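Local coordinates for muconolactone isomerase-like protein (Thermus thermophilus, PDB 1VDH) that converts iron-coproporphyrin III to heme b with hydrogen peroxide, removing two carboxyl groups stepwise in the last step of coproporphyrin-dependent heme synthesis, at residues G14-H19 / Y109-L114; C143-N148 / W198-F203; P8-E13 / E118-P123. One frame throughout, in Å; residues are numbered along the deposited sequence.

In the fold
Contacts 1 and 2 are strand pairs of one curved antiparallel sheet in the chlorite dismutase-type barrel, which contact 3 reaches through strand 10-24. Contacts 1 and 2, with centres about 11 Å apart, touch through two probable hydrogen bonds, His19 NE2 to Asp201 OD1 (2.6 Å) and Glu113 OE2 to Trp198 NE1 (2.9 Å). Contact 3 lies farther along strand 10-24, at the surface, where the loop after strand 102-116 packs on it; Leu12 N probably bonds to Leu114 O of contact 1, centred about 16 Å away. Contact 2 holds the predicted active-site Tyr145 and part of the predicted coproheme site. Predicted ligand-binding Arg131 comes about 6 Å from Val112 of contact 1, between side chains.

Contact 1 of 3, residues G14-H19 / Y109-L114; sequences GWHVLH and YSVVEL
His16 and Tyr109 join their side chains on one face of an antiparallel ladder in the barrel sheet, His16 ND1 standing 2.8 Å from Tyr109 OH in a hydrogen bond that either group could donate. The two rings meet rim to rim, with planes 34° apart, and neither overlies the other. Tyr109 reaches the histidine because its CG is turned opposite the backbone N (chi1 170°), laying the ring along the ladder. Beneath this face, Val17 N gives a bond of 2.6 Å to Ser110 O and receives one from Ser110 N through its own carbonyl. Farther along, Gly14 and Trp15 together oppose the single Val112, a beta bulge: Gly14 N bonds to Val112 O, while Val112 N points almost straight at Trp15 O (2.8 Å). Packing completes the pairing. Methyl CG2 of Val111 sits over the centre of the His16 ring, 3.9 Å from its centroid, as a CH-pi contact. Replacing His16 by an alanine would probably leave the Tyr109 hydroxyl without this partner and Val111 CG2 without the ring it covers. Leu86 of helix 83-95 and Val208 of a neighbouring subunit also pack on His16. On the reverse face Ser110 OG bonds to Ser188 OG and to a water that also meets His19 ND1, and nearby Val17 CG2 touches Val112 CG2 at 3.7 Å.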
loop_
_atom_site.group_PDB
_atom_site.type_symbol
_atom_site.label_atom_id
_atom_site.label_comp_id
_atom_site.label_asym_id
_atom_site.label_seq_id
_atom_site.Cartn_x
_atom_site.Cartn_y
_atom_site.Cartn_z
ATOM N N GLY A 14 5.221 -5.758 -31.609
ATOM C CA GLY A 14 6.150 -4.878 -32.292
ATOM C C GLY A 14 7.314 -4.546 -31.380
ATOM O O GLY A 14 7.856 -5.427 -30.705
ATOM N N TRP A 15 7.696 -3.275 -31.349
ATOM C CA TRP A 15 8.802 -2.829 -30.507
ATOM C C TRP A 15 8.520 -3.020 -29.020
ATOM O O TRP A 15 7.367 -2.968 -28.580
ATOM C CB TRP A 15 9.095 -1.344 -30.747
ATOM C CG TRP A 15 9.995 -1.041 -31.912
ATOM C CD1 TRP A 15 10.814 -1.914 -32.579
ATOM C CD2 TRP A 15 10.183 0.238 -32.532
ATOM N NE1 TRP A 15 11.504 -1.252 -33.572
ATOM C CE2 TRP A 15 11.132 0.069 -33.565
ATOM C CE3 TRP A 15 9.638 1.513 -32.315
ATOM C CZ2 TRP A 15 11.548 1.126 -34.382
ATOM C CZ3 TRP A 15 10.051 2.566 -33.127
ATOM C CH2 TRP A 15 10.998 2.364 -34.149
ATOM N N HIS A 16 9.583 -3.265 -28.260
ATOM C CA HIS A 16 9.493 -3.415 -26.813
ATOM C C HIS A 16 9.530 -1.992 -26.278
ATOM O O HIS A 16 10.157 -1.118 -26.873
ATOM C CB HIS A 16 10.665 -4.231 -26.278
ATOM C CG HIS A 16 10.611 -5.674 -26.668
ATOM N ND1 HIS A 16 10.883 -6.696 -25.783
ATOM C CD2 HIS A 16 10.296 -6.267 -27.845
ATOM C CE1 HIS A 16 10.740 -7.856 -26.399
ATOM N NE2 HIS A 16 10.385 -7.624 -27.650
ATOM N N VAL A 17 8.849 -1.762 -25.163
ATOM C CA VAL A 17 8.749 -0.431 -24.591
ATOM C C VAL A 17 9.123 -0.357 -23.118
ATOM O O VAL A 17 8.732 -1.212 -22.323
ATOM C CB VAL A 17 7.294 0.092 -24.711
ATOM C CG1 VAL A 17 7.227 1.564 -24.358
ATOM C CG2 VAL A 17 6.738 -0.165 -26.110
ATOM N N LEU A 18 9.856 0.688 -22.757
ATOM C CA LEU A 18 10.222 0.900 -21.367
ATOM C C LEU A 18 9.877 2.317 -20.926
ATOM O O LEU A 18 10.305 3.296 -21.547
ATOM C CB LEU A 18 11.713 0.646 -21.118
ATOM C CG LEU A 18 12.183 0.995 -19.695
ATOM C CD1 LEU A 18 11.528 0.063 -18.677
ATOM C CD2 LEU A 18 13.700 0.904 -19.594
ATOM N N HIS A 19 9.038 2.417 -19.901
ATOM C CA HIS A 19 8.692 3.707 -19.320
ATOM C C HIS A 19 9.566 3.776 -18.082
ATOM O O HIS A 19 9.492 2.907 -17.216
ATOM C CB HIS A 19 7.222 3.768 -18.906
ATOM C CG HIS A 19 6.290 4.035 -20.040
ATOM N ND1 HIS A 19 5.895 3.052 -20.923
ATOM C CD2 HIS A 19 5.668 5.170 -20.433
ATOM C CE1 HIS A 19 5.066 3.572 -21.808
ATOM N NE2 HIS A 19 4.913 4.855 -21.534
ATOM N N TYR A 109 7.393 -2.147 -18.246
ATOM C CA TYR A 109 7.991 -2.852 -19.368
ATOM C C TYR A 109 6.855 -3.516 -20.136
ATOM O O TYR A 109 6.071 -4.282 -19.568
ATOM C CB TYR A 109 9.007 -3.896 -18.896
ATOM C CG TYR A 109 9.466 -4.823 -20.002
ATOM C CD1 TYR A 109 9.480 -6.205 -19.814
ATOM C CD2 TYR A 109 9.860 -4.321 -21.248
ATOM C CE1 TYR A 109 9.871 -7.066 -20.836
ATOM C CE2 TYR A 109 10.251 -5.176 -22.278
ATOM C CZ TYR A 109 10.254 -6.548 -22.063
ATOM O OH TYR A 109 10.637 -7.408 -23.071
ATOM N N SER A 110 6.772 -3.217 -21.429
ATOM C CA SER A 110 5.717 -3.765 -22.262
ATOM C C SER A 110 6.162 -3.911 -23.712
ATOM O O SER A 110 7.266 -3.502 -24.071
ATOM C CB SER A 110 4.487 -2.857 -22.182
ATOM O OG SER A 110 4.798 -1.552 -22.644
ATOM N N VAL A 111 5.295 -4.496 -24.538
ATOM C CA VAL A 111 5.582 -4.701 -25.955
ATOM C C VAL A 111 4.416 -4.185 -26.800
ATOM O O VAL A 111 3.269 -4.563 -26.562
ATOM C CB VAL A 111 5.806 -6.208 -26.275
ATOM C CG1 VAL A 111 6.069 -6.402 -27.761
ATOM C CG2 VAL A 111 6.980 -6.762 -25.468
ATOM N N VAL A 112 4.708 -3.316 -27.769
ATOM C CA VAL A 112 3.672 -2.765 -28.652
ATOM C C VAL A 112 2.818 -3.917 -29.163
ATOM O O VAL A 112 3.334 -4.898 -29.707
ATOM C CB VAL A 112 4.283 -1.963 -29.831
ATOM C CG1 VAL A 112 3.194 -1.553 -30.825
ATOM C CG2 VAL A 112 4.973 -0.711 -29.294
ATOM N N GLU A 113 1.514 -3.809 -28.935
ATOM C CA GLU A 113 0.583 -4.862 -29.302
ATOM C C GLU A 113 -0.594 -4.402 -30.152
ATOM O O GLU A 113 -1.217 -3.379 -29.867
ATOM C CB GLU A 113 0.053 -5.505 -28.016
ATOM C CG GLU A 113 -0.885 -6.685 -28.217
ATOM C CD GLU A 113 -1.668 -7.000 -26.964
ATOM O OE1 GLU A 113 -1.125 -7.678 -26.063
ATOM O OE2 GLU A 113 -2.830 -6.552 -26.872
ATOM N N LEU A 114 -0.869 -5.153 -31.213
ATOM C CA LEU A 114 -1.991 -4.873 -32.097
ATOM C C LEU A 114 -2.895 -6.094 -31.952
ATOM O O LEU A 114 -2.480 -7.220 -32.230
ATOM C CB LEU A 114 -1.519 -4.717 -33.548
ATOM C CG LEU A 114 -0.424 -3.672 -33.795
ATOM C CD1 LEU A 114 -0.202 -3.514 -35.291
ATOM C CD2 LEU A 114 -0.816 -2.336 -33.183
HETATM O O HOH W 1 6.275 0.353 -21.118
#

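Contact 2 of 3, residues C143-N148 / W198-F203; sequences CFYPMN and WGVDLF
Tyr145 lies flat against Val200, its ring face covered by Val200 CB at 3.7 Å from the ring centroid, in the middle of an antiparallel strand pair of the chlorite dismutase-type barrel. This is the tight part of the contact. Placing CG between the backbone N and carbonyl carbon (chi1 63°) folds the tyrosine back over the neighbouring strand, and Val200 CG1 comes within 3.5 Å of Tyr145 CZ. Leu202 CD1 meets the ring edge at CE2. Beyond it, Cys143 CB touches Leu202 CB at 3.9 Å. Phe232 stacks on the tyrosine from strand 227-237. Three hydrogen-bonded pairs, Cys143 with Leu202, Tyr145 with Val200 and Met147 with Trp198, each supply two backbone bonds. On the reverse face Phe144 passes obliquely by the Asp201 carboxylate, whose OD1 is held by His19, and Phe144 CE2 lies 3.9 Å from Gly199 CA. Packing is looser at the other end, where Met147 and Asn148, partly exposed, are with Pro146 predicted to bind the coproheme. Met147 CG stands 4.2 Å from Trp198 CB, and Met147 SD is 4.1 Å from Val200 CG2; Trp198 turns its NE1 to Glu113. Across the pair, Tyr145 is met by the apolar side chains of Val200 and Leu202, and its hydroxyl makes no hydrogen bond to the opposite strand, consistent with a phenol kept for the predicted active site.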
loop_
_atom_site.group_PDB
_atom_site.type_symbol
_atom_site.label_atom_id
_atom_site.label_comp_id
_atom_site.label_asym_id
_atom_site.label_seq_id
_atom_site.Cartn_x
_atom_site.Cartn_y
_atom_site.Cartn_z
ATOM N N CYS A 143 0.335 11.093 -22.087
ATOM C CA CYS A 143 -0.495 10.576 -21.009
ATOM C C CYS A 143 -0.233 9.079 -20.991
ATOM O O CYS A 143 -0.429 8.402 -22.005
ATOM C CB CYS A 143 -1.987 10.807 -21.265
ATOM S SG CYS A 143 -3.088 9.816 -20.172
ATOM N N PHE A 144 0.285 8.579 -19.874
ATOM C CA PHE A 144 0.538 7.150 -19.740
ATOM C C PHE A 144 -0.236 6.568 -18.575
ATOM O O PHE A 144 -0.271 7.149 -17.489
ATOM C CB PHE A 144 2.025 6.837 -19.506
ATOM C CG PHE A 144 2.270 5.408 -19.067
ATOM C CD1 PHE A 144 2.519 5.106 -17.726
ATOM C CD2 PHE A 144 2.165 4.362 -19.977
ATOM C CE1 PHE A 144 2.650 3.785 -17.303
ATOM C CE2 PHE A 144 2.294 3.035 -19.566
ATOM C CZ PHE A 144 2.535 2.745 -18.225
ATOM N N TYR A 145 -0.796 5.385 -18.792
ATOM C CA TYR A 145 -1.513 4.671 -17.748
ATOM C C TYR A 145 -1.596 3.198 -18.095
ATOM O O TYR A 145 -1.673 2.835 -19.272
ATOM C CB TYR A 145 -2.926 5.232 -17.543
ATOM C CG TYR A 145 -3.851 5.097 -18.735
ATOM C CD1 TYR A 145 -4.730 4.017 -18.844
ATOM C CD2 TYR A 145 -3.880 6.072 -19.728
ATOM C CE1 TYR A 145 -5.618 3.917 -19.911
ATOM C CE2 TYR A 145 -4.763 5.981 -20.798
ATOM C CZ TYR A 145 -5.627 4.902 -20.882
ATOM O OH TYR A 145 -6.497 4.818 -21.941
ATOM N N PRO A 146 -1.436 2.327 -17.089
ATOM C CA PRO A 146 -1.516 0.886 -17.311
ATOM C C PRO A 146 -2.957 0.461 -17.004
ATOM O O PRO A 146 -3.707 1.206 -16.356
ATOM C CB PRO A 146 -0.531 0.339 -16.281
ATOM C CG PRO A 146 -0.748 1.247 -15.116
ATOM C CD PRO A 146 -0.851 2.624 -15.766
ATOM N N MET A 147 -3.350 -0.721 -17.463
ATOM C CA MET A 147 -4.706 -1.198 -17.208
ATOM C C MET A 147 -4.826 -2.700 -17.415
ATOM O O MET A 147 -3.967 -3.319 -18.044
ATOM C CB MET A 147 -5.717 -0.478 -18.121
ATOM C CG MET A 147 -5.580 -0.789 -19.614
ATOM S SD MET A 147 -6.837 0.054 -20.639
ATOM C CE MET A 147 -8.288 -0.918 -20.276
ATOM N N ASN A 148 -5.882 -3.265 -16.835
ATOM C CA ASN A 148 -6.220 -4.682 -16.957
ATOM C C ASN A 148 -7.653 -4.742 -17.469
ATOM O O ASN A 148 -8.379 -3.742 -17.446
ATOM C CB ASN A 148 -6.263 -5.381 -15.589
ATOM C CG ASN A 148 -4.942 -5.369 -14.864
ATOM O OD1 ASN A 148 -4.908 -5.313 -13.636
ATOM N ND2 ASN A 148 -3.851 -5.449 -15.608
ATOM N N TRP A 198 -1.845 -4.181 -19.832
ATOM C CA TRP A 198 -1.527 -3.263 -20.922
ATOM C C TRP A 198 -0.982 -1.940 -20.426
ATOM O O TRP A 198 -1.223 -1.535 -19.291
ATOM C CB TRP A 198 -2.763 -2.950 -21.780
ATOM C CG TRP A 198 -3.258 -4.096 -22.607
ATOM C CD1 TRP A 198 -2.799 -4.483 -23.837
ATOM C CD2 TRP A 198 -4.290 -5.020 -22.252
ATOM N NE1 TRP A 198 -3.479 -5.600 -24.264
ATOM C CE2 TRP A 198 -4.400 -5.951 -23.310
ATOM C CE3 TRP A 198 -5.134 -5.155 -21.139
ATOM C CZ2 TRP A 198 -5.320 -7.007 -23.287
ATOM C CZ3 TRP A 198 -6.049 -6.207 -21.117
ATOM C CH2 TRP A 198 -6.132 -7.120 -22.186
ATOM N N GLY A 199 -0.227 -1.294 -21.304
ATOM C CA GLY A 199 0.306 0.025 -21.047
ATOM C C GLY A 199 -0.332 0.869 -22.140
ATOM O O GLY A 199 -0.485 0.398 -23.275
ATOM N N VAL A 200 -0.768 2.079 -21.806
ATOM C CA VAL A 200 -1.384 2.957 -22.796
ATOM C C VAL A 200 -0.700 4.320 -22.836
ATOM O O VAL A 200 -0.558 4.977 -21.807
ATOM C CB VAL A 200 -2.889 3.196 -22.508
ATOM C CG1 VAL A 200 -3.496 4.086 -23.595
ATOM C CG2 VAL A 200 -3.646 1.869 -22.435
ATOM N N ASP A 201 -0.271 4.724 -24.030
ATOM C CA ASP A 201 0.362 6.022 -24.243
ATOM C C ASP A 201 -0.498 6.850 -25.179
ATOM O O ASP A 201 -0.808 6.416 -26.291
ATOM C CB ASP A 201 1.739 5.872 -24.886
ATOM C CG ASP A 201 2.766 5.338 -23.931
ATOM O OD1 ASP A 201 3.245 6.116 -23.076
ATOM O OD2 ASP A 201 3.088 4.142 -24.036
ATOM N N LEU A 202 -0.923 8.015 -24.708
ATOM C CA LEU A 202 -1.716 8.931 -25.522
ATOM C C LEU A 202 -0.828 10.147 -25.772
ATOM O O LEU A 202 -0.105 10.581 -24.878
ATOM C CB LEU A 202 -2.992 9.364 -24.782
ATOM C CG LEU A 202 -3.950 8.272 -24.278
ATOM C CD1 LEU A 202 -5.179 8.920 -23.631
ATOM C CD2 LEU A 202 -4.373 7.363 -25.424
ATOM N N PHE A 203 -0.857 10.670 -26.995
ATOM C CA PHE A 203 -0.054 11.832 -27.355
ATOM C C PHE A 203 -0.971 12.898 -27.939
ATOM O O PHE A 203 -1.825 12.595 -28.777
ATOM C CB PHE A 203 1.011 11.446 -28.383
ATOM C CG PHE A 203 1.947 10.366 -27.917
ATOM C CD1 PHE A 203 2.979 10.653 -27.030
ATOM C CD2 PHE A 203 1.804 9.063 -28.378
ATOM C CE1 PHE A 203 3.861 9.654 -26.611
ATOM C CE2 PHE A 203 2.680 8.056 -27.965
ATOM C CZ PHE A 203 3.710 8.355 -27.080
#

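Contact 3 of 3, residues P8-E13 / E118-P123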
loop_
_atom_site.group_PDB
_atom_site.type_symbol
_atom_site.label_atom_id
_atom_site.label_comp_id
_atom_site.label_asym_id
_atom_site.label_seq_id
_atom_site.Cartn_x
_atom_site.Cartn_y
_atom_site.Cartn_z
ATOM N N PRO A 8 -8.959 -17.170 -27.515
ATOM C CA PRO A 8 -7.968 -16.128 -27.242
ATOM C C PRO A 8 -7.816 -15.070 -28.321
ATOM O O PRO A 8 -7.871 -15.354 -29.518
ATOM C CB PRO A 8 -6.681 -16.925 -27.022
ATOM C CG PRO A 8 -6.891 -18.156 -27.854
ATOM C CD PRO A 8 -8.320 -18.499 -27.548
ATOM N N THR A 9 -7.658 -13.833 -27.869
ATOM C CA THR A 9 -7.483 -12.692 -28.747
ATOM C C THR A 9 -6.176 -12.843 -29.524
ATOM O O THR A 9 -5.154 -13.244 -28.958
ATOM C CB THR A 9 -7.426 -11.393 -27.915
ATOM O OG1 THR A 9 -8.611 -11.293 -27.114
ATOM C CG2 THR A 9 -7.305 -10.170 -28.816
ATOM N N HIS A 10 -6.224 -12.550 -30.825
ATOM C CA HIS A 10 -5.039 -12.626 -31.682
ATOM C C HIS A 10 -4.220 -11.360 -31.485
ATOM O O HIS A 10 -4.781 -10.271 -31.361
ATOM C CB HIS A 10 -5.434 -12.703 -33.164
ATOM C CG HIS A 10 -6.397 -13.802 -33.482
ATOM N ND1 HIS A 10 -6.009 -15.117 -33.619
ATOM C CD2 HIS A 10 -7.734 -13.780 -33.700
ATOM C CE1 HIS A 10 -7.065 -15.858 -33.908
ATOM N NE2 HIS A 10 -8.124 -15.070 -33.963
ATOM N N THR A 11 -2.898 -11.495 -31.479
ATOM C CA THR A 11 -2.027 -10.337 -31.309
ATOM C C THR A 11 -0.813 -10.361 -32.228
ATOM O O THR A 11 -0.395 -11.414 -32.711
ATOM C CB THR A 11 -1.488 -10.207 -29.854
ATOM O OG1 THR A 11 -0.722 -11.369 -29.513
ATOM C CG2 THR A 11 -2.621 -10.036 -28.856
ATOM N N LEU A 12 -0.268 -9.170 -32.454
ATOM C CA LEU A 12 0.933 -8.965 -33.245
ATOM C C LEU A 12 1.809 -8.093 -32.357
ATOM O O LEU A 12 1.360 -7.049 -31.875
ATOM C CB LEU A 12 0.624 -8.220 -34.549
ATOM C CG LEU A 12 -0.180 -8.958 -35.623
ATOM C CD1 LEU A 12 -0.358 -8.049 -36.836
ATOM C CD2 LEU A 12 0.536 -10.239 -36.023
ATOM N N GLU A 13 3.034 -8.538 -32.101
ATOM C CA GLU A 13 3.957 -7.784 -31.262
ATOM C C GLU A 13 4.928 -6.963 -32.090
ATOM O O GLU A 13 5.407 -7.419 -33.129
ATOM C CB GLU A 13 4.746 -8.724 -30.344
ATOM C CG GLU A 13 3.957 -9.256 -29.153
ATOM C CD GLU A 13 2.804 -10.153 -29.555
ATOM O OE1 GLU A 13 3.030 -11.112 -30.322
ATOM O OE2 GLU A 13 1.672 -9.900 -29.101
ATOM N N GLU A 118 -11.543 -11.401 -33.362
ATOM C CA GLU A 118 -11.979 -12.493 -34.232
ATOM C C GLU A 118 -11.046 -12.776 -35.413
ATOM O O GLU A 118 -10.235 -13.696 -35.353
ATOM C CB GLU A 118 -13.406 -12.241 -34.727
ATOM C CG GLU A 118 -14.454 -12.264 -33.622
ATOM C CD GLU A 118 -15.869 -12.086 -34.143
ATOM O OE1 GLU A 118 -16.159 -11.030 -34.744
ATOM O OE2 GLU A 118 -16.696 -13.003 -33.941
ATOM N N LYS A 119 -11.175 -12.005 -36.490
ATOM C CA LYS A 119 -10.339 -12.199 -37.675
ATOM C C LYS A 119 -8.930 -11.636 -37.497
ATOM O O LYS A 119 -8.760 -10.443 -37.254
ATOM C CB LYS A 119 -11.002 -11.571 -38.906
ATOM C CG LYS A 119 -12.232 -12.321 -39.406
ATOM C CD LYS A 119 -11.862 -13.705 -39.932
ATOM C CE LYS A 119 -13.084 -14.469 -40.430
ATOM N NZ LYS A 119 -13.776 -13.776 -41.554
ATOM N N PRO A 120 -7.901 -12.489 -37.648
ATOM C CA PRO A 120 -6.491 -12.100 -37.507
ATOM C C PRO A 120 -6.115 -10.900 -38.378
ATOM O O PRO A 120 -6.604 -10.757 -39.499
ATOM C CB PRO A 120 -5.748 -13.359 -37.952
ATOM C CG PRO A 120 -6.676 -14.454 -37.546
ATOM C CD PRO A 120 -8.010 -13.917 -37.995
ATOM N N LEU A 121 -5.266 -10.028 -37.842
ATOM C CA LEU A 121 -4.819 -8.844 -38.567
ATOM C C LEU A 121 -3.793 -9.200 -39.639
ATOM O O LEU A 121 -3.025 -10.153 -39.487
ATOM C CB LEU A 121 -4.189 -7.831 -37.606
ATOM C CG LEU A 121 -5.062 -7.116 -36.575
ATOM C CD1 LEU A 121 -4.176 -6.259 -35.687
ATOM C CD2 LEU A 121 -6.111 -6.255 -37.267
ATOM N N ASP A 122 -3.792 -8.428 -40.723
ATOM C CA ASP A 122 -2.845 -8.623 -41.817
ATOM C C ASP A 122 -1.574 -7.880 -41.409
ATOM O O ASP A 122 -1.549 -6.652 -41.393
ATOM C CB ASP A 122 -3.415 -8.035 -43.114
ATOM C CG ASP A 122 -2.494 -8.230 -44.316
ATOM O OD1 ASP A 122 -1.470 -8.945 -44.207
ATOM O OD2 ASP A 122 -2.804 -7.663 -45.385
ATOM N N PRO A 123 -0.503 -8.620 -41.068
ATOM C CA PRO A 123 0.764 -8.005 -40.655
ATOM C C PRO A 123 1.441 -7.181 -41.750
ATOM O O PRO A 123 2.374 -6.424 -41.479
ATOM C CB PRO A 123 1.609 -9.213 -40.245
ATOM C CG PRO A 123 1.105 -10.295 -41.140
ATOM C CD PRO A 123 -0.388 -10.089 -41.092
#
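Pro120 CG lies over the centre of the His10 imidazole, 3.8 Å from the ring centroid and only 6° off the normal, a CH-pi contact between the first residues of strand 10-24 and the loop that follows its neighbour, strand 102-116. The same ring presents an edge to the loop backbone, with His10 NE2 2.9 Å from Glu118 O near the ring plane. His10 thus meets the loop twice, by a face and by an edge. Two residues on, Leu12 extends CD1 toward the loop, where it touches Leu121 CB at 3.9 Å and Pro123 CB at 4.1 Å. Its CG lies opposite the carbonyl carbon (chi1 -69°) and the rest of the chain is extended, which carries CD1 across to these two residues. Around this shell, backbone bonds of His10 with Ser116 and of Leu12 with Leu114 hold the strand, while Ser116 OG fixes the loop by bonding to Lys119 O. Thr11 points away from the loop, and its OG1 donates to Glu13 OE2 (2.8 Å) on the syn side of that carboxylate; the same oxygen forms a salt bridge with Lys211 of a neighbouring subunit. The contact remains a surface one. Strand 102-116 lies alongside segment 8-13, Leu121 rests on Leu114 and Ser116 of that strand, and Glu118 packs against Lys163 and Ala166 of helix 162-177.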